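Local structure of prefoldin beta subunit 2 (Thermococcus sp., 3AEI) at residues E12-R17 and R83-M88; L30-E34 and H65-R70. The protein is a beta-type subunit of prefoldin, the hexameric co-chaperone that probably captures unfolded proteins and hands them to the group II chaperonin. All blocks are in the same frame, centred on the assembly; numbering follows the deposited sequence.

Contact 1 of 2, residues E12-R17 and R83-M88; sequences ELQQIR and REKEIM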
# COMPACT_ATOMS: atom_id res chain seq x y z
N GLU A 12 12.39 17.81 10.65
CA GLU A 12 13.34 16.75 10.35
C GLU A 12 13.13 15.56 11.26
O GLU A 12 13.15 14.41 10.81
CB GLU A 12 14.77 17.26 10.51
CG GLU A 12 15.79 16.28 9.99
CD GLU A 12 17.21 16.73 10.24
OE1 GLU A 12 17.40 17.88 10.69
OE2 GLU A 12 18.14 15.93 9.98
N LEU A 13 12.88 15.84 12.53
CA LEU A 13 12.66 14.78 13.49
C LEU A 13 11.41 13.96 13.12
O LEU A 13 11.43 12.72 13.16
CB LEU A 13 12.54 15.39 14.88
CG LEU A 13 12.19 14.44 16.01
CD1 LEU A 13 13.37 13.49 16.24
CD2 LEU A 13 11.92 15.25 17.29
N GLN A 14 10.33 14.63 12.74
CA GLN A 14 9.12 13.92 12.38
C GLN A 14 9.35 13.01 11.18
O GLN A 14 8.87 11.88 11.13
CB GLN A 14 7.98 14.89 12.05
CG GLN A 14 6.72 14.19 11.49
CD GLN A 14 6.69 14.08 9.96
OE1 GLN A 14 6.62 12.98 9.40
NE2 GLN A 14 6.72 15.23 9.27
N GLN A 15 10.13 13.49 10.20
CA GLN A 15 10.32 12.67 9.03
C GLN A 15 11.14 11.44 9.34
O GLN A 15 10.85 10.35 8.82
CB GLN A 15 10.92 13.50 7.90
CG GLN A 15 10.00 14.65 7.49
CD GLN A 15 10.54 15.45 6.32
OE1 GLN A 15 11.73 15.39 6.02
NE2 GLN A 15 9.67 16.24 5.68
N ILE A 16 12.14 11.61 10.21
CA ILE A 16 12.98 10.49 10.62
C ILE A 16 12.16 9.50 11.44
O ILE A 16 12.26 8.28 11.25
CB ILE A 16 14.12 10.95 11.50
CG1 ILE A 16 15.08 11.80 10.67
CG2 ILE A 16 14.85 9.76 12.07
CD1 ILE A 16 16.05 12.57 11.55
N ARG A 17 11.35 10.01 12.37
CA ARG A 17 10.52 9.15 13.20
C ARG A 17 9.56 8.34 12.34
O ARG A 17 9.34 7.16 12.62
CB ARG A 17 9.69 9.98 14.21
CG ARG A 17 10.44 10.42 15.45
CD ARG A 17 9.61 11.40 16.27
NE ARG A 17 8.35 10.80 16.71
CZ ARG A 17 8.23 10.05 17.80
NH1 ARG A 17 9.29 9.81 18.56
NH2 ARG A 17 7.06 9.53 18.13
N ARG A 83 20.08 9.57 14.95
CA ARG A 83 19.83 10.90 14.37
C ARG A 83 18.71 11.59 15.17
O ARG A 83 18.77 12.80 15.40
CB ARG A 83 19.40 10.82 12.88
CG ARG A 83 20.54 10.64 11.85
CD ARG A 83 20.02 10.57 10.37
NE ARG A 83 19.45 11.84 9.90
CZ ARG A 83 18.66 11.98 8.84
NH1 ARG A 83 18.32 10.93 8.11
NH2 ARG A 83 18.18 13.19 8.52
N GLU A 84 17.71 10.83 15.61
CA GLU A 84 16.61 11.42 16.40
C GLU A 84 17.18 11.92 17.72
O GLU A 84 16.74 12.94 18.26
CB GLU A 84 15.53 10.38 16.75
CG GLU A 84 14.78 9.81 15.58
CD GLU A 84 13.82 8.70 15.99
OE1 GLU A 84 13.18 8.82 17.07
OE2 GLU A 84 13.71 7.70 15.24
N LYS A 85 18.14 11.17 18.25
CA LYS A 85 18.79 11.49 19.51
C LYS A 85 19.47 12.85 19.42
O LYS A 85 19.27 13.73 20.27
CB LYS A 85 19.81 10.40 19.83
CG LYS A 85 20.67 10.62 21.07
CD LYS A 85 19.88 10.44 22.36
CE LYS A 85 20.78 9.99 23.51
NZ LYS A 85 21.97 10.88 23.71
N GLU A 86 20.26 13.02 18.37
CA GLU A 86 20.98 14.28 18.15
C GLU A 86 20.03 15.47 18.07
O GLU A 86 20.25 16.51 18.72
CB GLU A 86 21.78 14.20 16.85
CG GLU A 86 22.84 13.11 16.86
CD GLU A 86 23.38 12.79 15.48
OE1 GLU A 86 24.37 12.03 15.40
OE2 GLU A 86 22.83 13.29 14.47
N ILE A 87 18.98 15.33 17.27
CA ILE A 87 18.00 16.40 17.10
C ILE A 87 17.30 16.72 18.42
O ILE A 87 17.14 17.90 18.78
CB ILE A 87 16.96 16.04 16.01
CG1 ILE A 87 17.64 15.89 14.66
CG2 ILE A 87 15.86 17.11 15.95
CD1 ILE A 87 16.72 15.23 13.59
N MET A 88 16.88 15.69 19.15
CA MET A 88 16.20 15.97 20.40
C MET A 88 17.11 16.76 21.34
O MET A 88 16.65 17.62 22.09
CB MET A 88 15.73 14.66 21.06
CG MET A 88 14.63 14.00 20.25
SD MET A 88 14.00 12.50 21.01
CE MET A 88 15.25 11.34 20.58
O HOH W 1 11.83 10.77 18.42
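The guanidinium of Arg83 meets Glu12 at its edge and Ile16 over one face. At the edge NH2 gives a hydrogen bond to Glu12 OE2 (3.1 Å, N-H...O 157°) that is part of a salt bridge; the oxygen lies almost in the guanidinium plane and accepts on its anti lone pair, while the carboxylate is turned 50° from that plane. Over the face sits the methyl Ile16 CD1, displaced toward the rim, so the cation is paired with charge on one edge and packed against hydrocarbon. Arg83 reaches this place by a bend at chi3. Next to the salt bridge Ile16 and Ile87 point at each other tip to tip, their CD1 methyls 3.4 Å apart, tighter than ordinary van der Waals contact, and Ile87 CD1 also lies 3.7 Å from Glu12 CD. Leu13 touches two residues of the other helix, CB resting on Ile87 CG2 and CD1 on Glu84 CB (3.8 Å). The extended Glu84 chain runs past Ile16 in the opposite direction, CG against Ile16 CG2 at 3.5 Å. Its carboxylate is held through OE2 by a salt bridge to Arg20, on helix 2-37 a turn beyond Ile16, while OE1 accepts from a water 2.7 Å away that in turn takes an N-H from Arg17 NH1 at the edge of that guanidinium. Apolar residues in the middle with charged pairs along the flanks, on segments running antiparallel, their axes 159° apart, are characteristic of the two-helix antiparallel coiled coil of prefoldin subunits.

Contact 2 of 2, residues L30-E34 and H65-R70; sequences LEYAE and HIERSR. With SO4 (sulfate ion), chain C.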
# COMPACT_ATOMS: atom_id res chain seq x y z
N LEU A 30 7.55 -9.47 11.23
CA LEU A 30 8.34 -10.65 10.88
C LEU A 30 8.72 -11.46 12.12
O LEU A 30 8.75 -12.68 12.05
CB LEU A 30 9.63 -10.27 10.11
CG LEU A 30 9.39 -9.64 8.73
CD1 LEU A 30 10.73 -9.08 8.20
CD2 LEU A 30 8.81 -10.64 7.77
N GLU A 31 8.99 -10.79 13.25
CA GLU A 31 9.28 -11.52 14.50
C GLU A 31 8.03 -12.30 14.96
O GLU A 31 8.14 -13.45 15.40
CB GLU A 31 9.76 -10.53 15.58
CG GLU A 31 11.01 -9.78 15.09
CD GLU A 31 11.50 -8.67 16.02
OE1 GLU A 31 10.65 -8.00 16.66
OE2 GLU A 31 12.74 -8.47 16.09
N TYR A 32 6.84 -11.72 14.79
CA TYR A 32 5.61 -12.40 15.14
C TYR A 32 5.46 -13.63 14.25
O TYR A 32 5.19 -14.73 14.74
CB TYR A 32 4.42 -11.45 14.95
CG TYR A 32 3.18 -11.91 15.66
CD1 TYR A 32 2.82 -11.38 16.91
CD2 TYR A 32 2.33 -12.83 15.06
CE1 TYR A 32 1.62 -11.77 17.53
CE2 TYR A 32 1.14 -13.22 15.67
CZ TYR A 32 0.79 -12.68 16.90
OH TYR A 32 -0.42 -13.02 17.46
N ALA A 33 5.70 -13.45 12.95
CA ALA A 33 5.59 -14.56 12.00
C ALA A 33 6.57 -15.68 12.41
O ALA A 33 6.21 -16.86 12.35
CB ALA A 33 5.90 -14.07 10.58
N GLU A 34 7.78 -15.32 12.82
CA GLU A 34 8.79 -16.33 13.20
C GLU A 34 8.28 -17.17 14.37
O GLU A 34 8.42 -18.38 14.38
CB GLU A 34 10.10 -15.64 13.58
CG GLU A 34 11.30 -16.57 13.56
CD GLU A 34 12.58 -15.79 13.79
OE1 GLU A 34 13.63 -16.18 13.24
OE2 GLU A 34 12.54 -14.79 14.53
N HIS A 65 14.92 -15.55 5.83
CA HIS A 65 14.48 -14.25 5.39
C HIS A 65 14.18 -13.34 6.60
O HIS A 65 14.56 -12.16 6.62
CB HIS A 65 13.23 -14.39 4.53
CG HIS A 65 12.56 -13.09 4.23
ND1 HIS A 65 13.17 -12.07 3.54
CD2 HIS A 65 11.33 -12.64 4.57
CE1 HIS A 65 12.34 -11.05 3.45
NE2 HIS A 65 11.22 -11.36 4.07
N ILE A 66 13.52 -13.89 7.62
CA ILE A 66 13.18 -13.11 8.78
C ILE A 66 14.45 -12.63 9.50
O ILE A 66 14.59 -11.45 9.84
CB ILE A 66 12.31 -13.91 9.73
CG1 ILE A 66 10.93 -14.18 9.07
CG2 ILE A 66 12.11 -13.10 11.05
CD1 ILE A 66 10.09 -15.19 9.78
N GLU A 67 15.41 -13.54 9.68
CA GLU A 67 16.63 -13.14 10.36
C GLU A 67 17.45 -12.11 9.59
O GLU A 67 17.99 -11.19 10.19
CB GLU A 67 17.48 -14.37 10.71
CG GLU A 67 16.79 -15.27 11.73
CD GLU A 67 16.60 -14.55 13.06
OE1 GLU A 67 17.56 -13.90 13.53
OE2 GLU A 67 15.49 -14.63 13.64
N ARG A 68 17.55 -12.25 8.27
CA ARG A 68 18.32 -11.28 7.52
C ARG A 68 17.61 -9.94 7.53
O ARG A 68 18.23 -8.91 7.70
CB ARG A 68 18.52 -11.73 6.07
CG ARG A 68 19.30 -13.04 5.91
CD ARG A 68 19.71 -13.27 4.46
NE ARG A 68 20.09 -14.64 4.18
CZ ARG A 68 19.28 -15.56 3.66
NH1 ARG A 68 18.02 -15.25 3.37
NH2 ARG A 68 19.72 -16.78 3.43
N SER A 69 16.29 -9.97 7.35
CA SER A 69 15.52 -8.73 7.30
C SER A 69 15.62 -8.01 8.63
O SER A 69 15.74 -6.78 8.67
CB SER A 69 14.04 -9.04 6.96
OG SER A 69 13.91 -9.46 5.61
N ARG A 70 15.57 -8.75 9.73
CA ARG A 70 15.68 -8.11 11.04
C ARG A 70 17.01 -7.40 11.18
O ARG A 70 17.10 -6.32 11.76
CB ARG A 70 15.50 -9.12 12.16
CG ARG A 70 14.03 -9.43 12.49
CD ARG A 70 13.91 -10.54 13.52
NE ARG A 70 14.74 -10.29 14.68
CZ ARG A 70 14.98 -11.19 15.63
NH1 ARG A 70 14.43 -12.40 15.56
NH2 ARG A 70 15.77 -10.88 16.66
S SO4 C . 16.37 -11.84 2.11
O1 SO4 C . 17.82 -11.74 2.37
O2 SO4 C . 15.64 -10.95 3.03
O3 SO4 C . 15.92 -13.23 2.34
O4 SO4 C . 16.09 -11.46 0.71
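Helix packing flanked by a salt-bridge network joins 30-34 to 65-70, near the end of the coiled coil that carries the beta hairpin. Ile66 is the apolar centre: its CG2 lies 3.5 Å from Leu30 O and 3.9 Å from Leu30 CB, and its CD1 lies against Glu34 CB. With CG beside its backbone N (chi1 -65°), Leu30 sends CD1 onto Ser69 CB, 3.5 Å away. Ser69 OG donates to His65 O from above the carbonyl plane, so that oxygen accepts from both Ser69 OG and Ser69 N. On the flank, Arg70 gathers three carboxylates. Glu31 OE2 sits over its guanidinium, 3.0 Å from NE, held by charge with no N-H aimed at it; Glu34 OE2 comes in at the edge to a weak bond from NH1, the two planes 87° apart. Glu67 OE2 forms a salt bridge to the same NH1 and approaches Glu34 OE1 to 2.5 Å, so one of these acids probably carries a proton. Around the other side of helix 59-93, His65 ND1 donates to O2 of a sulfate, probably from the crystallisation liquor, at 2.8 Å, and Arg68 NH1 gives a weak bond to O3. The hairpin of the second subunit closes over this region: its Asp52 is hydrogen-bonded to His65 NE2, its Phe50 packs on Ala33 and its Leu53 on Ile66, while Ile37 of helix 2-37 meets Ile66 within the chain.

From the N terminus, helix 2-37 contributes residues 12-17 to contact 1 and, about five turns later, 30-34 to contact 2. The chain then leaves the helix, makes the hairpin of strands 46-50 and 53-57, and returns along helix 59-93, where 65-70 closes the inner loop of contact 2 and 83-88 the outer loop of contact 1. Contact 2 is thus nested inside contact 1. Both join the same two helices but lie on opposite sides of the chain's centre, their centres 26 Å apart: contact 1 ties the pair together toward the chain termini, contact 2 toward the hairpin, where a second subunit also packs.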